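PDB 2G3W: hypothetical protein XAC2396 from Xanthomonas axonopodis pv. citri, which is of unknown function but belongs to the YaeQ family, whose compact fold is built around a variation of the PD-(D/E)XK nuclease motif. Local coordinates for residues Asn128-Glu133 / Pro174-Ala179; Ile82-Pro87 / Val103-Gly108; Lys94-Ser99 / Gly124-Leu129. One frame throughout, in Å; residues are numbered along the deposited sequence.

Contacts 1 and 2 lie on neighbouring strands of one mixed sheet; contact 3 sits where helix 89-98 meets the loop leading into strand 129-133. Contact 1 pairs that strand with strand 168-176 and its continuation; contact 2 pairs strands 101-106 and 78-84, in the beta-alpha-beta part of a fold built around a variation of the PD-(D/E)XK motif. Their centres are about 10 Å apart, and strands 129-133 and 101-106 join them, with Ile132 O 2.9 Å from Gly106 N and Arg130 O 2.9 Å from Val104 N. Contact 3 shares Asn128 and Leu129 with contact 1, centres about 12 Å apart, and meets contact 2 where Leu129 CD1 comes 4.2 Å from Val104 CG2.

Contact 1. Residues Asn128-Glu133 / Pro174-Ala179; sequences NLRVIE and PMVRQA
Glu133 and Arg177 are brought together by differently shaped chains: Glu133 sets CG anti to its backbone nitrogen (chi1 171°) and runs on extended, whereas Arg177 bends at chi2 (-75°), which turns its guanidinium toward the carboxylate. NH2 of Arg177 donates to OE1 of Glu133 at 2.6 Å, meeting the syn side of the carboxylate but 33° out of its plane. Seen from the arginine, that oxygen sits at the edge, in the guanidinium plane. A weak, longer bond from NE to the same OE1 completes the salt bridge, while CG of Met175, a selenomethionine, lies above one guanidinium face, toward its rim. NH1 bonds to the carbonyl of Tyr22 of the second subunit, so several N-H groups let one arginine bond within the chain and across the dimer.

Nearer the backbone, CB of Arg177 rests 3.8 Å from CG1 of Val131, a beta-branched residue at home in a strand. On the other face Ile132 CD1 lies alongside Pro174 CB, 4.0 Å away, and NH1 of Arg130, whose NE pairs with Glu101, lies obliquely near the small methyl of Ala179. A water donates to Leu129 O (2.7 Å) and accepts from Gln178 NE2 (2.8 Å), which also bonds to Met123 O; Gln178 OE1 turns to Asn24 of the second subunit.

Glu133 and Met175 exchange two backbone bonds as an antiparallel hydrogen-bonded pair. Val131 O then receives Gln178 N at 3.3 Å and, more weakly, Arg177 N at 2.8 Å: two residues facing one, the signature of a classic beta bulge.

Contact 2. Residues Ile82-Pro87 / Val103-Gly108; sequences IDLGQP and VVIGYG
Ile82 and Ile105 meet across two parallel strands, their side chains on one face of the sheet and slanting across each other, with CG2 of Ile82 3.6 Å from CD1 of Ile105. On the same face Ile82 lies side by side with Val103, Ile82 CG1 being 4.1 Å from Val103 CB. Leu84 does likewise with Ile105, Leu84 CD2 lying 4.0 Å from Ile105 CB. Ile105 CG1 sits beside the backbone nitrogen (chi1 -62°), which brings CD1 near both Ile82 and Leu84. All four residues are buried here, which suits aliphatic side chains; the beta-branched ones also favour an extended backbone.

The opposite face carries Asp83 and Val104. Here the chain curls back after the strand, and the ring of Pro87 lies with its CD 3.7 Å from CG1 of Val104. Asp83 is a buried acid whose OD2 forms a salt bridge with Arg91 and also takes a bond from Trp81.

Between the faces, Asp83 N binds Val103 O at 2.9 Å, Ile105 N binds Asp83 O at 3.0 Å, and Gly85 N binds Ile105 O at 2.8 Å as the strand ends. Gly85 has a positive phi (93°) at which a CB would press on the preceding carbonyl, so glycine fits this turn. The ring of Tyr107 presents its edge, CE1 lying 3.8 Å from Gly85 N.

Helix 89-98 links the two parallel strands as the crossover of a beta-alpha-beta unit. In the sheet, strand 129-133 lies beside 101-106 and strand 69-72 beside 78-84; helix 37-49 packs against Leu84, Ile105 and Tyr107, while Trp115 of helix 110-123 covers Val104.

Contact 3. Residues Lys94-Ser99 / Gly124-Leu129; sequences KACNRS and GRYRNL
Cys96 approaches the ring of Tyr126 obliquely, from the side opposite Arg125, whose CG lies over the centre of one face. SG of Cys96 stands 4.3 Å from the ring centroid and 32° off its normal, a sulfur-aromatic contact, and CB of Cys96 comes 3.8 Å from CD1 of Tyr126. The hydroxyl oxygen of Tyr126 in turn sits above the centre of the Arg125 guanidinium, so arginine and tyrosine lie folded along one another.

The second flat group is the amide of Asn128. Its ND2 donates from within the amide plane to Cys96 O, 2.8 Å away and fairly straight (164°), and meets a lone pair of that oxygen, in the carbonyl's plane. With CG between the backbone nitrogen and the carbonyl carbon (chi1 64°), the amide is directed at the helix. ND2 also bonds to Arg100 O, so it serves two carbonyls where helix 89-98 ends.

That helix is the crossover of a beta-alpha-beta unit, and the loop after helix 110-123 passes its last turn before entering strand 129-133. Asparagine suits the crossing because a short amide can reach main-chain carbonyls. A compact, polarisable thiol suits the helix side: SG of Cys96 has the ring on one flank and OD1 of Asn128, 3.4 Å away, on another, and touches CB of Leu129 at 3.5 Å. Ser99, the first residue to leave the helical conformation, turns OG to Glu101 O.

Contact 1. Residues Asn128-Glu133 / Pro174-Ala179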
ATOM      1  N   ASN A 128     -13.018  -0.809   6.897  1.00 30.86           N
ATOM      2  CA  ASN A 128     -12.220  -0.753   8.125  1.00 32.43           C
ATOM      3  C   ASN A 128     -11.298  -1.954   8.208  1.00 32.19           C
ATOM      4  O   ASN A 128     -10.828  -2.338   9.279  1.00 32.84           O
ATOM      5  CB  ASN A 128     -13.128  -0.673   9.354  1.00 32.35           C
ATOM      6  CG  ASN A 128     -14.011  -1.923   9.535  1.00 34.05           C
ATOM      7  OD1 ASN A 128     -14.430  -2.553   8.565  1.00 32.75           O
ATOM      8  ND2 ASN A 128     -14.309  -2.259  10.793  1.00 34.87           N
ATOM      9  N   LEU A 129     -11.038  -2.542   7.058  1.00 31.96           N
ATOM     10  CA  LEU A 129     -10.213  -3.730   6.957  1.00 32.12           C
ATOM     11  C   LEU A 129      -8.826  -3.392   6.439  1.00 31.92           C
ATOM     12  O   LEU A 129      -8.681  -2.618   5.506  1.00 31.28           O
ATOM     13  CB  LEU A 129     -10.891  -4.718   6.000  1.00 32.78           C
ATOM     14  CG  LEU A 129     -10.140  -6.006   5.622  1.00 35.20           C
ATOM     15  CD1 LEU A 129      -9.820  -6.841   6.846  1.00 30.83           C
ATOM     16  CD2 LEU A 129     -11.042  -6.791   4.653  1.00 31.08           C
ATOM     17  N   ARG A 130      -7.805  -3.950   7.082  1.00 31.75           N
ATOM     18  CA  ARG A 130      -6.429  -3.899   6.594  1.00 31.57           C
ATOM     19  C   ARG A 130      -5.968  -5.323   6.255  1.00 31.39           C
ATOM     20  O   ARG A 130      -6.080  -6.232   7.083  1.00 33.51           O
ATOM     21  CB  ARG A 130      -5.515  -3.279   7.688  1.00 30.75           C
ATOM     22  CG  ARG A 130      -4.034  -3.195   7.310  1.00 31.02           C
ATOM     23  CD  ARG A 130      -3.205  -2.598   8.507  1.00 30.78           C
ATOM     24  NE  ARG A 130      -3.642  -1.223   8.709  1.00 39.10           N
ATOM     25  CZ  ARG A 130      -3.250  -0.179   7.980  1.00 38.22           C
ATOM     26  NH1 ARG A 130      -2.375  -0.312   6.980  1.00 42.71           N
ATOM     27  NH2 ARG A 130      -3.755   0.996   8.239  1.00 38.53           N
ATOM     28  N   VAL A 131      -5.484  -5.552   5.041  1.00 31.33           N
ATOM     29  CA  VAL A 131      -4.999  -6.872   4.678  1.00 32.00           C
ATOM     30  C   VAL A 131      -3.547  -6.706   4.316  1.00 33.11           C
ATOM     31  O   VAL A 131      -3.185  -5.832   3.501  1.00 32.62           O
ATOM     32  CB  VAL A 131      -5.791  -7.529   3.484  1.00 32.86           C
ATOM     33  CG1 VAL A 131      -5.137  -8.920   3.114  1.00 32.21           C
ATOM     34  CG2 VAL A 131      -7.259  -7.708   3.854  1.00 30.99           C
ATOM     35  N   ILE A 132      -2.699  -7.482   4.985  1.00 34.76           N
ATOM     36  CA  ILE A 132      -1.285  -7.499   4.635  1.00 36.88           C
ATOM     37  C   ILE A 132      -0.787  -8.911   4.330  1.00 37.07           C
ATOM     38  O   ILE A 132      -1.345  -9.919   4.824  1.00 37.55           O
ATOM     39  CB  ILE A 132      -0.385  -6.816   5.677  1.00 37.04           C
ATOM     40  CG1 ILE A 132      -0.190  -7.664   6.887  1.00 39.60           C
ATOM     41  CG2 ILE A 132      -0.879  -5.362   6.076  1.00 39.40           C
ATOM     42  CD1 ILE A 132       1.089  -7.314   7.565  1.00 47.01           C
ATOM     43  N   GLU A 133       0.235  -8.979   3.481  1.00 36.14           N
ATOM     44  CA  GLU A 133       0.831 -10.265   3.133  1.00 36.15           C
ATOM     45  C   GLU A 133       2.330 -10.201   3.409  1.00 35.56           C
ATOM     46  O   GLU A 133       2.997  -9.238   3.011  1.00 35.12           O
ATOM     47  CB  GLU A 133       0.615 -10.620   1.670  1.00 36.20           C
ATOM     48  CG  GLU A 133       1.440 -11.845   1.321  1.00 40.22           C
ATOM     49  CD  GLU A 133       1.076 -12.471   0.013  1.00 45.09           C
ATOM     50  OE1 GLU A 133       0.171 -11.957  -0.674  1.00 48.96           O
ATOM     51  OE2 GLU A 133       1.681 -13.518  -0.322  1.00 52.66           O
ATOM     52  N   PRO A 174       6.302  -5.939   4.314  1.00 34.86           N
ATOM     53  CA  PRO A 174       4.906  -6.392   4.255  1.00 35.57           C
ATOM     54  C   PRO A 174       4.181  -5.767   3.081  1.00 34.90           C
ATOM     55  O   PRO A 174       4.424  -4.602   2.747  1.00 35.62           O
ATOM     56  CB  PRO A 174       4.326  -5.931   5.581  1.00 34.61           C
ATOM     57  CG  PRO A 174       5.583  -5.850   6.513  1.00 35.19           C
ATOM     58  CD  PRO A 174       6.621  -5.292   5.595  1.00 35.32           C
HETATM   59  N   MSE A 175       3.368  -6.556   2.406  1.00 34.12           N
HETATM   60  CA  MSE A 175       2.622  -6.045   1.280  1.00 35.73           C
HETATM   61  C   MSE A 175       1.204  -5.653   1.738  1.00 34.36           C
HETATM   62  O   MSE A 175       0.473  -6.459   2.264  1.00 33.59           O
HETATM   63  CB  MSE A 175       2.645  -7.038   0.085  1.00 35.15           C
HETATM   64  CG  MSE A 175       1.563  -6.785  -0.964  1.00 42.69           C
HETATM   65 SE   MSE A 175       1.862  -5.137  -1.951  0.80 58.73          SE
HETATM   66  CE  MSE A 175       0.054  -5.080  -2.853  1.00 42.77           C
ATOM     67  N   VAL A 176       0.830  -4.396   1.527  1.00 33.52           N
ATOM     68  CA  VAL A 176      -0.498  -3.952   1.936  1.00 33.48           C
ATOM     69  C   VAL A 176      -1.503  -4.185   0.782  1.00 33.14           C
ATOM     70  O   VAL A 176      -1.477  -3.472  -0.216  1.00 34.16           O
ATOM     71  CB  VAL A 176      -0.474  -2.493   2.375  1.00 34.16           C
ATOM     72  CG1 VAL A 176      -1.844  -2.075   2.877  1.00 33.87           C
ATOM     73  CG2 VAL A 176       0.594  -2.295   3.491  1.00 32.89           C
ATOM     74  N   ARG A 177      -2.335  -5.217   0.903  1.00 32.16           N
ATOM     75  CA  ARG A 177      -3.399  -5.489  -0.055  1.00 32.07           C
ATOM     76  C   ARG A 177      -4.584  -4.542   0.094  1.00 31.18           C
ATOM     77  O   ARG A 177      -5.282  -4.275  -0.854  1.00 30.38           O
ATOM     78  CB  ARG A 177      -3.904  -6.934   0.125  1.00 32.68           C
ATOM     79  CG  ARG A 177      -2.819  -8.009  -0.040  1.00 36.30           C
ATOM     80  CD  ARG A 177      -2.465  -8.204  -1.496  1.00 39.26           C
ATOM     81  NE  ARG A 177      -1.653  -9.423  -1.719  1.00 41.79           N
ATOM     82  CZ  ARG A 177      -1.011  -9.684  -2.855  1.00 43.89           C
ATOM     83  NH1 ARG A 177      -1.069  -8.819  -3.862  1.00 43.38           N
ATOM     84  NH2 ARG A 177      -0.305 -10.806  -3.003  1.00 41.67           N
ATOM     85  N   GLN A 178      -4.853  -4.079   1.306  1.00 30.60           N
ATOM     86  CA  GLN A 178      -5.984  -3.184   1.530  1.00 30.62           C
ATOM     87  C   GLN A 178      -5.712  -2.432   2.811  1.00 31.21           C
ATOM     88  O   GLN A 178      -5.171  -3.023   3.721  1.00 31.02           O
ATOM     89  CB  GLN A 178      -7.272  -3.999   1.688  1.00 29.98           C
ATOM     90  CG  GLN A 178      -8.537  -3.122   1.650  1.00 33.05           C
ATOM     91  CD  GLN A 178      -9.828  -3.889   1.416  1.00 30.28           C
ATOM     92  OE1 GLN A 178      -9.878  -4.770   0.575  1.00 32.33           O
ATOM     93  NE2 GLN A 178     -10.893  -3.509   2.130  1.00 29.66           N
ATOM     94  N   ALA A 179      -6.059  -1.146   2.883  1.00 32.14           N
ATOM     95  CA  ALA A 179      -5.949  -0.409   4.145  1.00 33.33           C
ATOM     96  C   ALA A 179      -7.192   0.455   4.318  1.00 35.05           C
ATOM     97  O   ALA A 179      -7.754   0.890   3.317  1.00 35.53           O
ATOM     98  CB  ALA A 179      -4.674   0.444   4.157  1.00 33.64           C
TER
HETATM   99  O   HOH W   1     -10.757  -1.567   4.134  1.00 31.80           O

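Contact 2. Residues Ile82-Pro87 / Val103-Gly108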
ATOM      1  N   ILE A  82      -6.755  -8.434  15.212  1.00 32.56           N
ATOM      2  CA  ILE A  82      -5.786  -9.004  14.257  1.00 32.44           C
ATOM      3  C   ILE A  82      -5.892 -10.531  14.151  1.00 31.75           C
ATOM      4  O   ILE A  82      -5.763 -11.222  15.166  1.00 31.68           O
ATOM      5  CB  ILE A  82      -4.311  -8.606  14.644  1.00 33.01           C
ATOM      6  CG1 ILE A  82      -4.156  -7.079  14.873  1.00 33.88           C
ATOM      7  CG2 ILE A  82      -3.327  -9.134  13.565  1.00 33.04           C
ATOM      8  CD1 ILE A  82      -2.831  -6.627  15.505  1.00 32.75           C
ATOM      9  N   ASP A  83      -6.148 -11.057  12.943  1.00 32.43           N
ATOM     10  CA  ASP A  83      -6.219 -12.497  12.694  1.00 32.81           C
ATOM     11  C   ASP A  83      -5.112 -12.916  11.728  1.00 33.86           C
ATOM     12  O   ASP A  83      -4.876 -12.237  10.707  1.00 32.99           O
ATOM     13  CB  ASP A  83      -7.581 -12.932  12.093  1.00 32.99           C
ATOM     14  CG  ASP A  83      -8.671 -13.143  13.154  1.00 32.11           C
ATOM     15  OD1 ASP A  83      -8.367 -13.480  14.297  1.00 30.60           O
ATOM     16  OD2 ASP A  83      -9.844 -12.921  12.856  1.00 33.05           O
ATOM     17  N   LEU A  84      -4.414 -14.004  12.053  1.00 33.21           N
ATOM     18  CA  LEU A  84      -3.296 -14.427  11.229  1.00 33.57           C
ATOM     19  C   LEU A  84      -3.819 -15.457  10.274  1.00 34.64           C
ATOM     20  O   LEU A  84      -4.815 -16.143  10.562  1.00 34.11           O
ATOM     21  CB  LEU A  84      -2.118 -15.000  12.038  1.00 33.08           C
ATOM     22  CG  LEU A  84      -1.743 -14.153  13.281  1.00 35.05           C
ATOM     23  CD1 LEU A  84      -0.791 -14.938  14.166  1.00 37.98           C
ATOM     24  CD2 LEU A  84      -1.168 -12.812  12.886  1.00 33.43           C
ATOM     25  N   GLY A  85      -3.170 -15.554   9.130  1.00 35.61           N
ATOM     26  CA  GLY A  85      -3.528 -16.593   8.160  1.00 36.33           C
ATOM     27  C   GLY A  85      -4.533 -16.161   7.119  1.00 37.59           C
ATOM     28  O   GLY A  85      -4.522 -15.017   6.606  1.00 37.06           O
ATOM     29  N   GLN A  86      -5.422 -17.101   6.802  1.00 39.04           N
ATOM     30  CA  GLN A  86      -6.356 -16.944   5.733  1.00 40.22           C
ATOM     31  C   GLN A  86      -7.744 -17.162   6.301  1.00 40.56           C
ATOM     32  O   GLN A  86      -8.379 -18.190   5.969  1.00 40.21           O
ATOM     33  CB  GLN A  86      -6.127 -18.069   4.726  1.00 40.78           C
ATOM     34  CG  GLN A  86      -5.887 -17.605   3.363  1.00 45.54           C
ATOM     35  CD  GLN A  86      -4.460 -17.830   2.991  1.00 50.66           C
ATOM     36  OE1 GLN A  86      -4.175 -18.796   2.289  1.00 52.39           O
ATOM     37  NE2 GLN A  86      -3.540 -16.972   3.479  1.00 47.93           N
ATOM     38  N   PRO A  87      -8.239 -16.235   7.144  1.00 40.02           N
ATOM     39  CA  PRO A  87      -9.599 -16.470   7.668  1.00 39.84           C
ATOM     40  C   PRO A  87     -10.684 -16.595   6.613  1.00 39.34           C
ATOM     41  O   PRO A  87     -10.644 -15.927   5.587  1.00 39.78           O
ATOM     42  CB  PRO A  87      -9.864 -15.230   8.535  1.00 40.05           C
ATOM     43  CG  PRO A  87      -8.853 -14.283   8.211  1.00 38.54           C
ATOM     44  CD  PRO A  87      -7.657 -15.008   7.703  1.00 39.04           C
ATOM     45  N   VAL A 103      -7.660  -6.498  10.997  1.00 32.69           N
ATOM     46  CA  VAL A 103      -6.445  -6.788  10.217  1.00 32.25           C
ATOM     47  C   VAL A 103      -6.354  -8.289   9.958  1.00 32.18           C
ATOM     48  O   VAL A 103      -6.520  -9.099  10.877  1.00 32.52           O
ATOM     49  CB  VAL A 103      -5.169  -6.321  10.995  1.00 31.81           C
ATOM     50  CG1 VAL A 103      -3.860  -6.452  10.143  1.00 30.33           C
ATOM     51  CG2 VAL A 103      -5.358  -4.853  11.522  1.00 32.85           C
ATOM     52  N   VAL A 104      -6.082  -8.656   8.713  1.00 32.46           N
ATOM     53  CA  VAL A 104      -5.724 -10.005   8.358  1.00 33.05           C
ATOM     54  C   VAL A 104      -4.251  -9.969   7.945  1.00 33.67           C
ATOM     55  O   VAL A 104      -3.863  -9.160   7.115  1.00 32.83           O
ATOM     56  CB  VAL A 104      -6.593 -10.472   7.167  1.00 33.81           C
ATOM     57  CG1 VAL A 104      -6.125 -11.864   6.621  1.00 33.67           C
ATOM     58  CG2 VAL A 104      -8.003 -10.522   7.581  1.00 30.99           C
ATOM     59  N   ILE A 105      -3.434 -10.858   8.518  1.00 33.81           N
ATOM     60  CA  ILE A 105      -2.001 -10.951   8.177  1.00 34.23           C
ATOM     61  C   ILE A 105      -1.763 -12.334   7.571  1.00 34.02           C
ATOM     62  O   ILE A 105      -1.749 -13.322   8.281  1.00 33.63           O
ATOM     63  CB  ILE A 105      -1.142 -10.741   9.432  1.00 34.73           C
ATOM     64  CG1 ILE A 105      -1.398  -9.335   9.990  1.00 35.81           C
ATOM     65  CG2 ILE A 105       0.404 -10.952   9.135  1.00 36.90           C
ATOM     66  CD1 ILE A 105      -0.582  -8.999  11.262  1.00 34.30           C
ATOM     67  N   GLY A 106      -1.690 -12.415   6.257  1.00 33.03           N
ATOM     68  CA  GLY A 106      -1.392 -13.689   5.595  1.00 33.51           C
ATOM     69  C   GLY A 106       0.097 -13.901   5.331  1.00 33.64           C
ATOM     70  O   GLY A 106       0.864 -12.940   5.249  1.00 35.42           O
ATOM     71  N   TYR A 107       0.497 -15.177   5.204  1.00 33.13           N
ATOM     72  CA  TYR A 107       1.906 -15.518   5.111  1.00 33.83           C
ATOM     73  C   TYR A 107       2.115 -16.876   4.426  1.00 33.65           C
ATOM     74  O   TYR A 107       3.136 -17.517   4.627  1.00 31.85           O
ATOM     75  CB  TYR A 107       2.574 -15.410   6.504  1.00 33.65           C
ATOM     76  CG  TYR A 107       2.035 -16.357   7.549  1.00 33.59           C
ATOM     77  CD1 TYR A 107       0.861 -16.067   8.264  1.00 35.26           C
ATOM     78  CD2 TYR A 107       2.684 -17.546   7.828  1.00 32.72           C
ATOM     79  CE1 TYR A 107       0.337 -16.984   9.188  1.00 33.32           C
ATOM     80  CE2 TYR A 107       2.200 -18.429   8.779  1.00 36.14           C
ATOM     81  CZ  TYR A 107       1.035 -18.137   9.447  1.00 34.21           C
ATOM     82  OH  TYR A 107       0.580 -19.014  10.365  1.00 35.11           O
ATOM     83  N   GLY A 108       1.172 -17.275   3.558  1.00 32.68           N
ATOM     84  CA  GLY A 108       1.119 -18.671   3.114  1.00 34.47           C
ATOM     85  C   GLY A 108       1.586 -18.873   1.684  1.00 35.56           C
ATOM     86  O   GLY A 108       1.406 -19.952   1.148  1.00 36.44           O
TER

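Contact 3. Residues Lys94-Ser99 / Gly124-Leu129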
ATOM      1  N   LYS A  94     -17.142 -10.979  10.453  1.00 35.30           N
ATOM      2  CA  LYS A  94     -17.244 -10.818  11.903  1.00 36.12           C
ATOM      3  C   LYS A  94     -16.234  -9.791  12.423  1.00 36.12           C
ATOM      4  O   LYS A  94     -16.592  -8.880  13.195  1.00 35.83           O
ATOM      5  CB  LYS A  94     -16.992 -12.161  12.603  1.00 35.29           C
ATOM      6  CG  LYS A  94     -17.030 -12.080  14.159  1.00 37.84           C
ATOM      7  CD  LYS A  94     -16.171 -13.147  14.867  1.00 37.01           C
ATOM      8  N   ALA A  95     -14.974  -9.928  12.010  1.00 35.56           N
ATOM      9  CA  ALA A  95     -13.954  -9.028  12.555  1.00 35.07           C
ATOM     10  C   ALA A  95     -14.247  -7.557  12.179  1.00 34.63           C
ATOM     11  O   ALA A  95     -14.159  -6.672  13.027  1.00 33.74           O
ATOM     12  CB  ALA A  95     -12.567  -9.459  12.108  1.00 35.56           C
ATOM     13  N   CYS A  96     -14.666  -7.302  10.929  1.00 33.73           N
ATOM     14  CA  CYS A  96     -14.956  -5.929  10.509  1.00 33.55           C
ATOM     15  C   CYS A  96     -16.172  -5.356  11.219  1.00 33.86           C
ATOM     16  O   CYS A  96     -16.262  -4.139  11.515  1.00 33.45           O
ATOM     17  CB  CYS A  96     -15.135  -5.841   8.991  1.00 33.78           C
ATOM     18  SG  CYS A  96     -13.543  -5.756   8.111  1.00 33.83           S
ATOM     19  N   ASN A  97     -17.116  -6.233  11.504  1.00 33.94           N
ATOM     20  CA  ASN A  97     -18.324  -5.827  12.164  1.00 33.88           C
ATOM     21  C   ASN A  97     -18.096  -5.632  13.658  1.00 34.75           C
ATOM     22  O   ASN A  97     -18.757  -4.809  14.269  1.00 33.53           O
ATOM     23  CB  ASN A  97     -19.426  -6.843  11.871  1.00 34.61           C
ATOM     24  CG  ASN A  97     -20.760  -6.415  12.380  1.00 33.52           C
ATOM     25  OD1 ASN A  97     -21.304  -5.396  11.965  1.00 33.85           O
ATOM     26  ND2 ASN A  97     -21.315  -7.203  13.283  1.00 34.92           N
ATOM     27  N   ARG A  98     -17.118  -6.339  14.230  1.00 34.63           N
ATOM     28  CA  ARG A  98     -16.913  -6.336  15.687  1.00 35.86           C
ATOM     29  C   ARG A  98     -15.894  -5.316  16.210  1.00 35.72           C
ATOM     30  O   ARG A  98     -15.884  -5.012  17.399  1.00 35.03           O
ATOM     31  CB  ARG A  98     -16.532  -7.730  16.175  1.00 36.16           C
ATOM     32  CG  ARG A  98     -17.698  -8.531  16.731  1.00 39.43           C
ATOM     33  CD  ARG A  98     -17.651  -8.625  18.260  1.00 45.78           C
ATOM     34  NE  ARG A  98     -16.543  -9.467  18.701  1.00 48.37           N
ATOM     35  CZ  ARG A  98     -16.641 -10.764  19.003  1.00 50.26           C
ATOM     36  NH1 ARG A  98     -17.811 -11.395  18.936  1.00 50.82           N
ATOM     37  NH2 ARG A  98     -15.561 -11.436  19.382  1.00 50.19           N
ATOM     38  N   SER A  99     -15.048  -4.787  15.327  1.00 35.34           N
ATOM     39  CA  SER A  99     -13.907  -3.979  15.757  1.00 35.35           C
ATOM     40  C   SER A  99     -13.784  -2.743  14.881  1.00 35.13           C
ATOM     41  O   SER A  99     -14.215  -2.748  13.723  1.00 34.89           O
ATOM     42  CB  SER A  99     -12.617  -4.857  15.759  1.00 36.33           C
ATOM     43  OG  SER A  99     -11.395  -4.115  15.863  1.00 35.98           O
ATOM     44  N   GLY A 124     -13.379  -5.438  -0.990  1.00 38.76           N
ATOM     45  CA  GLY A 124     -13.660  -4.009  -1.207  1.00 37.55           C
ATOM     46  C   GLY A 124     -14.960  -3.535  -0.561  1.00 36.43           C
ATOM     47  O   GLY A 124     -15.144  -2.326  -0.382  1.00 36.54           O
ATOM     48  N   ARG A 125     -15.849  -4.477  -0.199  1.00 34.51           N
ATOM     49  CA  ARG A 125     -17.138  -4.177   0.521  1.00 32.93           C
ATOM     50  C   ARG A 125     -16.865  -3.684   1.954  1.00 31.86           C
ATOM     51  O   ARG A 125     -17.761  -3.148   2.622  1.00 31.56           O
ATOM     52  CB  ARG A 125     -18.032  -5.438   0.604  1.00 32.52           C
ATOM     53  CG  ARG A 125     -17.382  -6.597   1.409  1.00 32.40           C
ATOM     54  CD  ARG A 125     -18.187  -7.894   1.469  1.00 33.52           C
ATOM     55  NE  ARG A 125     -19.240  -7.843   2.502  1.00 35.33           N
ATOM     56  CZ  ARG A 125     -20.090  -8.837   2.781  1.00 35.47           C
ATOM     57  NH1 ARG A 125     -20.029  -9.988   2.118  1.00 35.36           N
ATOM     58  NH2 ARG A 125     -21.003  -8.687   3.733  1.00 35.94           N
ATOM     59  N   TYR A 126     -15.642  -3.866   2.442  1.00 31.38           N
ATOM     60  CA  TYR A 126     -15.302  -3.426   3.821  1.00 31.67           C
ATOM     61  C   TYR A 126     -14.476  -2.146   3.822  1.00 32.58           C
ATOM     62  O   TYR A 126     -13.570  -2.019   3.012  1.00 33.93           O
ATOM     63  CB  TYR A 126     -14.539  -4.513   4.591  1.00 31.58           C
ATOM     64  CG  TYR A 126     -15.264  -5.849   4.657  1.00 32.09           C
ATOM     65  CD1 TYR A 126     -16.404  -6.005   5.445  1.00 31.71           C
ATOM     66  CD2 TYR A 126     -14.768  -6.948   3.986  1.00 32.28           C
ATOM     67  CE1 TYR A 126     -17.071  -7.215   5.513  1.00 32.93           C
ATOM     68  CE2 TYR A 126     -15.397  -8.176   4.071  1.00 29.54           C
ATOM     69  CZ  TYR A 126     -16.568  -8.291   4.827  1.00 32.76           C
ATOM     70  OH  TYR A 126     -17.231  -9.489   4.887  1.00 31.93           O
ATOM     71  N   ARG A 127     -14.756  -1.215   4.734  1.00 31.81           N
ATOM     72  CA  ARG A 127     -13.983   0.048   4.784  1.00 31.57           C
ATOM     73  C   ARG A 127     -12.979   0.159   5.979  1.00 32.01           C
ATOM     74  O   ARG A 127     -12.169   1.096   6.049  1.00 30.91           O
ATOM     75  CB  ARG A 127     -14.921   1.282   4.661  1.00 32.72           C
ATOM     76  CG  ARG A 127     -15.735   1.565   5.935  1.00 33.66           C
ATOM     77  CD  ARG A 127     -16.584   2.843   5.875  0.25 30.11           C
ATOM     78  NE  ARG A 127     -16.061   3.923   5.026  0.25 25.60           N
ATOM     79  CZ  ARG A 127     -15.285   4.928   5.435  0.25 22.88           C
ATOM     80  NH1 ARG A 127     -14.883   5.010   6.690  0.25 20.06           N
ATOM     81  NH2 ARG A 127     -14.889   5.850   4.567  0.25 21.73           N
ATOM     82  N   ASN A 128     -13.018  -0.809   6.897  1.00 30.86           N
ATOM     83  CA  ASN A 128     -12.220  -0.753   8.125  1.00 32.43           C
ATOM     84  C   ASN A 128     -11.298  -1.954   8.208  1.00 32.19           C
ATOM     85  O   ASN A 128     -10.828  -2.338   9.279  1.00 32.84           O
ATOM     86  CB  ASN A 128     -13.128  -0.673   9.354  1.00 32.35           C
ATOM     87  CG  ASN A 128     -14.011  -1.923   9.535  1.00 34.05           C
ATOM     88  OD1 ASN A 128     -14.430  -2.553   8.565  1.00 32.75           O
ATOM     89  ND2 ASN A 128     -14.309  -2.259  10.793  1.00 34.87           N
ATOM     90  N   LEU A 129     -11.038  -2.542   7.058  1.00 31.96           N
ATOM     91  CA  LEU A 129     -10.213  -3.730   6.957  1.00 32.12           C
ATOM     92  C   LEU A 129      -8.826  -3.392   6.439  1.00 31.92           C
ATOM     93  O   LEU A 129      -8.681  -2.618   5.506  1.00 31.28           O
ATOM     94  CB  LEU A 129     -10.891  -4.718   6.000  1.00 32.78           C
ATOM     95  CG  LEU A 129     -10.140  -6.006   5.622  1.00 35.20           C
ATOM     96  CD1 LEU A 129      -9.820  -6.841   6.846  1.00 30.83           C
ATOM     97  CD2 LEU A 129     -11.042  -6.791   4.653  1.00 31.08           C
TER